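PDB 6K2H: NreA from Staphylococcus aureus subsp. aureus, which probably senses nitrate through its GAF domain and relays the signal to a two-component system that controls nitrate respiration. Local coordinates for residues F12-D17 with H45-G49; S39-W44 with K56-K62; L66-M71 with V116-L121; L106-W111 with I133-I139. The protein carries 1 engineered substitution. All coordinates share one frame; numbering follows the deposited sequence. Where two conformers were deposited one is given.

Contact 1 of 4, residues F12-D17 with H45-G49; sequences FQETLD and HYVSG
Phe-12 meets Tyr-46 where helix 10-23 of the GAF domain lies against the edge strand 42-48 of its antiparallel sheet. Helix and strand run in roughly the same direction, at 33°. The CB of Phe-12 sits over one face of the Tyr-46 ring, a CH-pi contact 3.8 Å from the ring centroid to that CB. The two rings are nearly parallel but slid apart, so they barely overlap. The hydroxyl of Tyr-46 is held by the backbone O of Glu-8. Gln-13 comes next and reaches toward the strand, its amide end close to the Tyr-46 ring and the backbone carbonyl of Val-47. One turn on from Phe-12, Leu-16 fills the buried middle. Its CG is anti to the backbone N (chi1 -177°). This brings CD2 to 3.8 Å from Tyr-46 CB, while CG rests 4.0 Å from Ser-48 CB. His-45 and Tyr-46 form a classic beta bulge opposite Ile-30 on the next strand. Asp-17 ends the run with a polar grip. Ser-48 OG is hydrogen-bonded to Arg-20 NE as well as to Asp-17. The Ser-48 OG donates to Asp-17 OD1 at 2.6 Å, on the anti side of the carboxylate.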
# COMPACT_ATOMS: atom_id res chain seq x y z
N PHE A 12 -9.88 11.89 0.13
CA PHE A 12 -8.97 10.71 0.09
C PHE A 12 -9.55 9.53 0.82
O PHE A 12 -9.49 8.44 0.24
CB PHE A 12 -7.57 10.99 0.59
CG PHE A 12 -6.64 11.35 -0.51
CD1 PHE A 12 -5.66 10.46 -0.94
CD2 PHE A 12 -6.77 12.57 -1.17
CE1 PHE A 12 -4.82 10.80 -1.99
CE2 PHE A 12 -5.93 12.91 -2.22
CZ PHE A 12 -4.96 12.02 -2.63
N GLN A 13 -10.05 9.70 2.05
CA GLN A 13 -10.57 8.55 2.80
C GLN A 13 -11.75 7.91 2.07
O GLN A 13 -11.83 6.70 1.92
CB GLN A 13 -10.98 8.93 4.20
CG GLN A 13 -11.50 7.81 5.08
CD GLN A 13 -10.45 6.74 5.30
OE1 GLN A 13 -10.60 5.58 4.86
NE2 GLN A 13 -9.35 7.13 5.95
N GLU A 14 -12.70 8.74 1.64
CA GLU A 14 -13.94 8.20 1.06
C GLU A 14 -13.68 7.53 -0.27
O GLU A 14 -14.30 6.49 -0.59
CB GLU A 14 -14.98 9.32 0.82
CG GLU A 14 -15.61 9.91 2.06
CD GLU A 14 -16.38 11.22 1.78
OE1 GLU A 14 -16.28 11.81 0.67
OE2 GLU A 14 -17.07 11.68 2.71
N THR A 15 -12.84 8.15 -1.07
CA THR A 15 -12.46 7.57 -2.34
C THR A 15 -11.74 6.25 -2.09
O THR A 15 -11.99 5.26 -2.76
CB THR A 15 -11.55 8.48 -3.13
OG1 THR A 15 -12.22 9.72 -3.36
CG2 THR A 15 -11.20 7.87 -4.44
N LEU A 16 -10.86 6.23 -1.08
CA LEU A 16 -10.14 4.97 -0.80
C LEU A 16 -11.12 3.92 -0.40
O LEU A 16 -11.03 2.79 -0.88
CB LEU A 16 -8.99 5.15 0.24
CG LEU A 16 -8.14 3.90 0.53
CD1 LEU A 16 -7.33 3.46 -0.70
CD2 LEU A 16 -7.24 4.10 1.73
N ASP A 17 -12.11 4.24 0.42
CA ASP A 17 -13.06 3.23 0.85
C ASP A 17 -13.89 2.69 -0.32
O ASP A 17 -14.17 1.48 -0.38
CB ASP A 17 -14.04 3.79 1.87
CG ASP A 17 -13.41 4.06 3.23
OD1 ASP A 17 -12.47 3.40 3.67
OD2 ASP A 17 -13.98 4.92 3.94
N HIS A 45 -0.94 6.88 5.54
CA HIS A 45 -1.74 8.06 5.92
C HIS A 45 -3.23 7.69 5.97
O HIS A 45 -3.95 8.20 6.83
CB HIS A 45 -1.56 9.26 4.96
CG HIS A 45 -0.31 10.09 5.19
ND1 HIS A 45 0.96 9.59 5.04
CD2 HIS A 45 -0.16 11.39 5.56
CE1 HIS A 45 1.85 10.52 5.35
NE2 HIS A 45 1.20 11.63 5.63
N TYR A 46 -3.65 6.91 5.00
CA TYR A 46 -5.07 6.44 4.89
C TYR A 46 -5.14 4.96 4.77
O TYR A 46 -4.31 4.35 4.11
CB TYR A 46 -5.79 7.07 3.68
CG TYR A 46 -5.80 8.56 3.70
CD1 TYR A 46 -6.74 9.25 4.42
CD2 TYR A 46 -4.81 9.28 3.02
CE1 TYR A 46 -6.73 10.64 4.45
CE2 TYR A 46 -4.78 10.67 3.06
CZ TYR A 46 -5.71 11.33 3.81
OH TYR A 46 -5.68 12.70 3.79
N VAL A 47 -6.12 4.34 5.43
CA VAL A 47 -6.34 2.90 5.30
C VAL A 47 -7.84 2.64 5.13
O VAL A 47 -8.68 3.50 5.56
CB VAL A 47 -5.83 2.04 6.49
CG1 VAL A 47 -4.34 2.08 6.66
CG2 VAL A 47 -6.55 2.40 7.77
N SER A 48 -8.21 1.48 4.58
CA SER A 48 -9.67 1.17 4.41
C SER A 48 -9.77 -0.31 4.62
O SER A 48 -8.88 -1.08 4.17
CB SER A 48 -10.17 1.58 3.05
OG SER A 48 -11.50 1.12 2.84
N GLY A 49 -10.78 -0.75 5.37
CA GLY A 49 -10.87 -2.18 5.69
C GLY A 49 -9.84 -2.67 6.73
O GLY A 49 -9.64 -3.87 6.90

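Contact 2 of 4, residues S39-W44 with K56-K62; sequences SSPIKW and KLIILRK. With EDO (1,2-ethanediol), chain B.
Ile-42 and Leu-60 pair their backbones in the tight part of this contact. They form one antiparallel hydrogen-bonded pair, with Ile-42 N to Leu-60 O at 2.7 Å and Leu-60 N to Ile-42 O at 2.9 Å. The first bond is almost straight, 177° at the hydrogen. The pair fixes the loop 56-62 to the start of strand 42-48. On the buried side Leu-60 CD1 lies 3.8 Å from Trp-44 NE1. Ile-58 CG2 comes to the edge of the same indole. A water extends the pairing by accepting from Trp-44 N and donating to Ile-58 O.

The other side is looser and more open to solvent. Lys-43 bends at chi3 and chi4, which curls its ammonium back over the loop. NZ then donates to two backbone oxygens, Ile-58 O at 2.9 Å and Lys-56 O at 3.1 Å. In both bonds it stands above the carbonyl plane. Ile-59 CG2 lies alongside Pro-41. Exposed Arg-61 turns back over the proline, with Pro-41 CB over one face of its guanidinium. Its NH2 donates to Ser-39 O at 2.8 Å, and that oxygen lies close to the guanidinium plane.

On the buried side Trp-44 NE1 donates to an ethanediol oxygen, O1, at 3.0 Å. Ala-67 N and Ile-96 N bind the same molecule. A small pocket between the sheet and the segments that cover it is the usual ligand site of a GAF domain, and here it may be the nitrate site.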
# COMPACT_ATOMS: atom_id res chain seq x y z
N SER A 39 14.29 15.14 5.88
CA SER A 39 14.49 13.84 6.56
C SER A 39 13.20 13.00 6.64
O SER A 39 13.16 11.98 7.35
CB SER A 39 15.06 14.08 7.95
OG SER A 39 14.22 14.99 8.66
N SER A 40 12.14 13.38 5.94
CA SER A 40 10.81 12.82 6.28
C SER A 40 10.74 11.33 6.00
O SER A 40 11.20 10.87 4.99
CB SER A 40 9.71 13.55 5.54
OG SER A 40 8.46 12.91 5.79
N PRO A 41 10.16 10.54 6.92
CA PRO A 41 9.87 9.16 6.57
C PRO A 41 8.58 9.11 5.75
O PRO A 41 7.94 10.15 5.51
CB PRO A 41 9.64 8.52 7.91
CG PRO A 41 9.08 9.62 8.75
CD PRO A 41 9.77 10.87 8.31
N ILE A 42 8.23 7.90 5.38
CA ILE A 42 6.93 7.62 4.71
C ILE A 42 6.00 6.93 5.72
O ILE A 42 6.44 6.10 6.53
CB ILE A 42 7.20 6.72 3.51
CG1 ILE A 42 7.99 7.53 2.47
CG2 ILE A 42 5.91 6.18 2.94
CD1 ILE A 42 8.78 6.67 1.52
N LYS A 43 4.72 7.29 5.66
CA LYS A 43 3.71 6.67 6.50
C LYS A 43 2.51 6.28 5.74
O LYS A 43 2.23 6.85 4.70
CB LYS A 43 3.33 7.61 7.64
CG LYS A 43 4.56 7.79 8.56
CD LYS A 43 4.21 8.38 9.92
CE LYS A 43 3.49 7.42 10.82
NZ LYS A 43 4.36 6.67 11.76
N TRP A 44 1.80 5.29 6.28
CA TRP A 44 0.48 4.95 5.78
C TRP A 44 -0.49 5.98 6.38
O TRP A 44 -0.76 5.94 7.61
CB TRP A 44 0.09 3.55 6.13
CG TRP A 44 1.02 2.49 5.57
CD1 TRP A 44 1.99 1.84 6.24
CD2 TRP A 44 1.08 2.06 4.22
NE1 TRP A 44 2.64 0.93 5.35
CE2 TRP A 44 2.12 1.11 4.11
CE3 TRP A 44 0.37 2.44 3.06
CZ2 TRP A 44 2.41 0.47 2.89
CZ3 TRP A 44 0.67 1.84 1.88
CH2 TRP A 44 1.68 0.86 1.78
N LYS A 56 -0.57 3.04 12.16
CA LYS A 56 -0.04 4.35 12.53
C LYS A 56 1.32 4.32 13.21
O LYS A 56 2.00 5.34 13.19
CB LYS A 56 -1.01 5.15 13.40
CG LYS A 56 -2.38 5.32 12.79
CD LYS A 56 -3.29 6.08 13.69
CE LYS A 56 -4.68 6.10 13.09
NZ LYS A 56 -5.69 6.76 13.93
N LEU A 57 1.74 3.17 13.71
CA LEU A 57 3.07 3.02 14.36
C LEU A 57 4.18 2.78 13.33
O LEU A 57 5.36 2.84 13.64
CB LEU A 57 3.00 1.86 15.35
CG LEU A 57 1.81 2.00 16.32
CD1 LEU A 57 1.79 0.82 17.27
CD2 LEU A 57 1.83 3.34 17.07
N ILE A 58 3.81 2.57 12.06
CA ILE A 58 4.80 2.16 11.07
C ILE A 58 5.52 3.38 10.50
O ILE A 58 4.87 4.37 10.03
CB ILE A 58 4.08 1.38 9.94
CG1 ILE A 58 3.51 0.06 10.53
CG2 ILE A 58 5.01 1.13 8.74
CD1 ILE A 58 2.54 -0.67 9.61
N ILE A 59 6.86 3.31 10.52
CA ILE A 59 7.67 4.40 9.98
C ILE A 59 8.56 3.85 8.93
O ILE A 59 9.45 3.05 9.21
CB ILE A 59 8.52 5.06 11.11
CG1 ILE A 59 7.63 5.63 12.20
CG2 ILE A 59 9.37 6.22 10.55
CD1 ILE A 59 8.36 5.90 13.50
N LEU A 60 8.37 4.27 7.68
CA LEU A 60 9.19 3.71 6.59
C LEU A 60 10.14 4.69 5.95
O LEU A 60 9.91 5.85 5.97
CB LEU A 60 8.32 3.16 5.50
CG LEU A 60 7.32 2.08 5.91
CD1 LEU A 60 6.25 2.00 4.84
CD2 LEU A 60 8.09 0.79 6.18
N ARG A 61 11.19 4.19 5.29
CA ARG A 61 12.14 5.07 4.57
C ARG A 61 12.15 4.70 3.12
O ARG A 61 11.82 3.57 2.74
CB ARG A 61 13.55 4.94 5.15
CG ARG A 61 14.00 6.07 6.07
CD ARG A 61 13.06 6.25 7.24
NE ARG A 61 13.58 7.11 8.31
CZ ARG A 61 13.70 8.44 8.26
NH1 ARG A 61 14.16 9.07 9.33
NH2 ARG A 61 13.38 9.15 7.17
N LYS A 62 12.57 5.67 2.29
CA LYS A 62 12.82 5.43 0.87
C LYS A 62 13.58 4.11 0.77
O LYS A 62 14.52 3.89 1.55
CB LYS A 62 13.65 6.59 0.24
CG LYS A 62 13.59 6.68 -1.31
CD LYS A 62 12.60 7.76 -1.78
CE LYS A 62 12.54 8.04 -3.30
NZ LYS A 62 11.73 9.27 -3.63
C1 EDO B . 4.98 -1.20 5.18
O1 EDO B . 4.07 -1.61 5.95
C2 EDO B . 5.11 -1.88 3.99
O2 EDO B . 5.76 -0.93 3.27
O HOH W 1 2.37 4.45 8.95

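Contact 3 of 4, residues L66-M71 with V116-L121; sequences LAGTVM and VYGVLL. With EDO (1,2-ethanediol), chain B.
Met-71 and Val-119 pack helix 65-73 onto the central strand 115-124 of the GAF sheet. The contact is buried and apolar, with no hydrogen bond across it. Helix and strand run in largely opposed directions, 137° apart. The Met-71 side chain leaves the helix at the flank of the strand, its CB still 4.7 Å from Val-119 CG2. CG closes in to 3.5 Å from that same Val-119 CG2. The turn at chi2 (-129°) sets SD over Gly-118, 4.1 Å from its CA. A further bend at chi3 (40°) brings the methyl CE against the backbone of Val-116 and Tyr-117. Tyr-117 and Gly-118 form a classic beta bulge opposite Leu-110 of the neighbouring strand.

Val-119 CG2 is shared by more of the helix. Val-70 CB touches it at 3.8 Å, and Ala-67 offers its carbonyl O and its methyl. Farther along, Leu-66 meets Leu-121 through their CD1 methyls. At this end of the helix Ala-67 N donates to an ethanediol oxygen, while the bond from Leu-66 N to it is weak. Trp-44 and Ile-96 hold the same molecule. At the other end the Met-71 methyl CE lies 3.4 Å from Val-116 O and 4.0 Å from Val-116 CG1.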
# COMPACT_ATOMS: atom_id res chain seq x y z
N LEU A 66 7.13 -2.17 1.28
CA LEU A 66 6.40 -2.03 0.06
C LEU A 66 6.35 -0.57 -0.38
O LEU A 66 6.57 -0.29 -1.54
CB LEU A 66 4.98 -2.51 0.18
CG LEU A 66 4.89 -4.01 0.54
CD1 LEU A 66 3.58 -4.29 1.20
CD2 LEU A 66 5.02 -4.82 -0.71
N ALA A 67 5.95 0.32 0.51
CA ALA A 67 5.79 1.72 0.13
C ALA A 67 7.15 2.32 -0.25
O ALA A 67 7.30 3.04 -1.27
CB ALA A 67 5.15 2.51 1.24
N GLY A 68 8.16 2.10 0.56
CA GLY A 68 9.45 2.71 0.23
C GLY A 68 10.08 2.20 -1.02
O GLY A 68 10.75 2.96 -1.76
N THR A 69 9.90 0.92 -1.30
CA THR A 69 10.44 0.35 -2.52
C THR A 69 9.71 0.90 -3.75
O THR A 69 10.34 1.29 -4.71
CB THR A 69 10.38 -1.19 -2.47
OG1 THR A 69 11.06 -1.66 -1.28
CG2 THR A 69 10.95 -1.82 -3.67
N VAL A 70 8.41 0.99 -3.69
CA VAL A 70 7.68 1.50 -4.86
C VAL A 70 8.06 2.97 -5.12
O VAL A 70 8.19 3.35 -6.26
CB VAL A 70 6.18 1.31 -4.67
CG1 VAL A 70 5.38 2.02 -5.78
CG2 VAL A 70 5.82 -0.17 -4.67
N MET A 71 8.21 3.76 -4.05
CA MET A 71 8.50 5.17 -4.15
C MET A 71 9.84 5.33 -4.78
O MET A 71 10.03 6.23 -5.57
CB MET A 71 8.49 5.86 -2.78
CG MET A 71 7.11 5.89 -2.21
SD MET A 71 6.40 7.38 -1.61
CE MET A 71 6.99 8.52 -2.84
N VAL A 116 6.67 10.16 -8.58
CA VAL A 116 5.91 9.32 -7.65
C VAL A 116 5.73 10.05 -6.34
O VAL A 116 6.70 10.30 -5.68
CB VAL A 116 6.61 7.98 -7.28
CG1 VAL A 116 5.68 7.13 -6.39
CG2 VAL A 116 7.03 7.17 -8.47
N TYR A 117 4.49 10.35 -5.98
CA TYR A 117 4.17 11.04 -4.75
C TYR A 117 3.62 10.14 -3.68
O TYR A 117 3.61 10.50 -2.49
CB TYR A 117 3.20 12.16 -5.02
CG TYR A 117 1.79 11.77 -5.36
CD1 TYR A 117 0.82 11.52 -4.35
CD2 TYR A 117 1.37 11.72 -6.69
CE1 TYR A 117 -0.51 11.18 -4.68
CE2 TYR A 117 0.07 11.39 -6.99
CZ TYR A 117 -0.85 11.11 -5.98
OH TYR A 117 -2.13 10.82 -6.33
N GLY A 118 3.23 8.93 -4.06
CA GLY A 118 2.59 8.04 -3.08
C GLY A 118 2.50 6.61 -3.57
O GLY A 118 2.90 6.27 -4.72
N VAL A 119 2.00 5.77 -2.68
CA VAL A 119 1.79 4.37 -2.98
C VAL A 119 0.41 3.96 -2.58
O VAL A 119 0.02 4.21 -1.45
CB VAL A 119 2.85 3.46 -2.31
CG1 VAL A 119 2.61 2.02 -2.71
CG2 VAL A 119 4.25 3.92 -2.69
N LEU A 120 -0.35 3.38 -3.53
CA LEU A 120 -1.64 2.76 -3.25
C LEU A 120 -1.49 1.24 -3.11
O LEU A 120 -1.01 0.54 -4.05
CB LEU A 120 -2.62 3.06 -4.36
CG LEU A 120 -3.96 2.43 -4.39
CD1 LEU A 120 -4.78 2.81 -3.18
CD2 LEU A 120 -4.72 2.84 -5.67
N LEU A 121 -1.80 0.76 -1.94
CA LEU A 121 -1.65 -0.68 -1.60
C LEU A 121 -3.04 -1.31 -1.52
O LEU A 121 -3.96 -0.71 -0.89
CB LEU A 121 -0.92 -0.83 -0.30
CG LEU A 121 -1.00 -2.25 0.26
CD1 LEU A 121 -0.21 -3.16 -0.56
CD2 LEU A 121 -0.53 -2.28 1.73
C1 EDO B . 4.98 -1.20 5.18
O1 EDO B . 4.07 -1.61 5.95
C2 EDO B . 5.11 -1.88 3.99
O2 EDO B . 5.76 -0.93 3.27

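Contact 4 of 4, residues L106-W111 with I133-I139; sequences LAVPLW and IFDNDDI
Trp-111 turns its indole edge to Asn-136. Asn-136 OD1 lies in the ring plane, 3.0 Å from Trp-111 NE1, and accepts a weak hydrogen bond bent to 137°. The amide stands almost perpendicular to the indole, with the planes 88° apart. Val-116 CG2, from the adjacent strand, lies over one face of the indole, above its rim at CH2. The same Asn-136 OD1 also touches Pro-109 CG at 3.4 Å. Phe-134 is the other ring here, and Leu-106 CD2 approaches it to 3.8 Å at ring atom CD2. The backbone N of Phe-134 is buried and has no hydrogen-bond partner in the model.

Between the two rings the contact is aliphatic. Val-108 and Ile-139 reach toward each other tip to tip, with Val-108 CG2 3.8 Å from Ile-139 CG1. Ile-139 CG2 meets the end of Leu-110, whose CD2 is 4.0 Å away. The start of the short helix is tied down by Asp-138, whose OD2 accepts from Asp-135 N.

The contact thus sets helix 136-140 and the loop before it on strand 104-112. That strand lies between strands 115-124 and 77-79. Helix 65-73 covers its other face, where Val-70 touches Ala-107.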
# COMPACT_ATOMS: atom_id res chain seq x y z
N LEU A 106 -0.92 -5.94 -3.78
CA LEU A 106 -0.66 -5.24 -5.05
C LEU A 106 -0.34 -3.81 -4.60
O LEU A 106 -1.24 -3.09 -4.10
CB LEU A 106 -1.90 -5.24 -5.95
CG LEU A 106 -1.91 -4.25 -7.13
CD1 LEU A 106 -0.76 -4.52 -8.05
CD2 LEU A 106 -3.23 -4.34 -7.85
N ALA A 107 0.90 -3.37 -4.79
CA ALA A 107 1.26 -2.00 -4.42
C ALA A 107 1.66 -1.22 -5.68
O ALA A 107 2.51 -1.66 -6.44
CB ALA A 107 2.36 -1.99 -3.47
N VAL A 108 0.94 -0.12 -5.91
CA VAL A 108 1.16 0.65 -7.15
C VAL A 108 1.60 2.09 -6.91
O VAL A 108 1.13 2.73 -5.97
CB VAL A 108 -0.11 0.64 -7.99
CG1 VAL A 108 -0.50 -0.77 -8.38
CG2 VAL A 108 -1.28 1.35 -7.31
N PRO A 109 2.51 2.61 -7.76
CA PRO A 109 2.93 4.00 -7.58
C PRO A 109 1.81 4.95 -7.94
O PRO A 109 1.00 4.69 -8.89
CB PRO A 109 4.09 4.14 -8.53
CG PRO A 109 3.86 3.16 -9.60
CD PRO A 109 3.25 1.97 -8.86
N LEU A 110 1.74 6.04 -7.20
CA LEU A 110 0.82 7.14 -7.53
C LEU A 110 1.68 8.25 -8.16
O LEU A 110 2.69 8.65 -7.56
CB LEU A 110 0.12 7.64 -6.31
CG LEU A 110 -0.85 6.59 -5.73
CD1 LEU A 110 -1.49 7.21 -4.53
CD2 LEU A 110 -1.96 6.21 -6.71
N TRP A 111 1.37 8.58 -9.41
CA TRP A 111 2.16 9.56 -10.19
C TRP A 111 1.45 10.89 -10.31
O TRP A 111 0.21 10.96 -10.47
CB TRP A 111 2.38 9.05 -11.61
CG TRP A 111 3.19 7.81 -11.74
CD1 TRP A 111 2.74 6.50 -11.80
CD2 TRP A 111 4.60 7.74 -11.79
NE1 TRP A 111 3.82 5.65 -11.89
CE2 TRP A 111 4.97 6.38 -11.92
CE3 TRP A 111 5.60 8.69 -11.73
CZ2 TRP A 111 6.28 5.97 -11.99
CZ3 TRP A 111 6.93 8.29 -11.88
CH2 TRP A 111 7.25 6.91 -11.99
N ILE A 133 -4.42 -7.39 -11.65
CA ILE A 133 -3.19 -6.57 -11.48
C ILE A 133 -3.43 -5.31 -12.32
O ILE A 133 -3.73 -5.44 -13.50
CB ILE A 133 -2.03 -7.41 -12.11
CG1 ILE A 133 -1.91 -8.72 -11.35
CG2 ILE A 133 -0.70 -6.70 -12.11
CD1 ILE A 133 -1.74 -8.53 -9.84
N PHE A 134 -3.30 -4.12 -11.74
CA PHE A 134 -3.40 -2.85 -12.43
C PHE A 134 -2.06 -2.23 -12.80
O PHE A 134 -1.10 -2.28 -12.04
CB PHE A 134 -4.13 -1.83 -11.55
CG PHE A 134 -5.48 -2.29 -11.16
CD1 PHE A 134 -6.39 -2.59 -12.13
CD2 PHE A 134 -5.83 -2.44 -9.82
CE1 PHE A 134 -7.66 -3.03 -11.79
CE2 PHE A 134 -7.10 -2.87 -9.47
CZ PHE A 134 -8.01 -3.19 -10.46
N ASP A 135 -2.07 -1.63 -13.99
CA ASP A 135 -0.99 -0.82 -14.56
C ASP A 135 -1.07 0.58 -14.04
O ASP A 135 -2.06 0.95 -13.42
CB ASP A 135 -1.22 -0.68 -16.09
CG ASP A 135 -0.25 -1.42 -16.88
OD1 ASP A 135 -0.55 -1.61 -18.07
OD2 ASP A 135 0.81 -1.79 -16.35
N ASN A 136 -0.06 1.38 -14.39
CA ASN A 136 -0.10 2.83 -14.18
C ASN A 136 -1.24 3.45 -14.95
O ASN A 136 -1.93 4.34 -14.46
CB ASN A 136 1.20 3.51 -14.66
CG ASN A 136 2.40 3.21 -13.79
OD1 ASN A 136 2.31 3.13 -12.57
ND2 ASN A 136 3.57 3.10 -14.43
N ASP A 137 -1.41 3.03 -16.20
CA ASP A 137 -2.54 3.50 -17.02
C ASP A 137 -3.87 3.17 -16.31
O ASP A 137 -4.75 4.04 -16.17
CB ASP A 137 -2.47 2.94 -18.46
CG ASP A 137 -1.04 3.06 -19.10
OD1 ASP A 137 -0.16 3.85 -18.63
OD2 ASP A 137 -0.78 2.33 -20.08
N ASP A 138 -3.99 1.97 -15.75
CA ASP A 138 -5.26 1.56 -15.09
C ASP A 138 -5.56 2.44 -13.88
O ASP A 138 -6.67 2.95 -13.69
CB ASP A 138 -5.20 0.11 -14.66
CG ASP A 138 -5.00 -0.86 -15.82
OD1 ASP A 138 -5.55 -0.60 -16.91
OD2 ASP A 138 -4.30 -1.89 -15.61
N ILE A 139 -4.53 2.64 -13.07
CA ILE A 139 -4.71 3.47 -11.86
C ILE A 139 -5.04 4.91 -12.20
O ILE A 139 -5.83 5.50 -11.51
CB ILE A 139 -3.47 3.45 -10.98
CG1 ILE A 139 -3.13 2.01 -10.59
CG2 ILE A 139 -3.68 4.29 -9.72
CD1 ILE A 139 -4.20 1.26 -9.84
O HOH W 2 0.51 2.95 -10.93

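Overall arrangement
All four contacts build one GAF domain around one antiparallel sheet. Contact 3 is its core, buried, with no hydrogen bond across it. Contacts 1, 2 and 4 lie farther out and mix packing with polar bonds. Helix 65-73 of contact 3 covers one sheet face, and helices 10-23 and 136-140 of contacts 1 and 4 cover the other. Leu-16 of contact 1 reaches Leu-120 of strand 115-124. Contacts 1 and 2 share strand 42-48, but contact 2 uses backbone pairing where contact 1 uses side chains. Contacts 2 and 3 meet through Trp-44 and Ala-67 and share the ethanediol pocket. Contacts 3 and 4 use neighbouring strands, joined by backbone bonds.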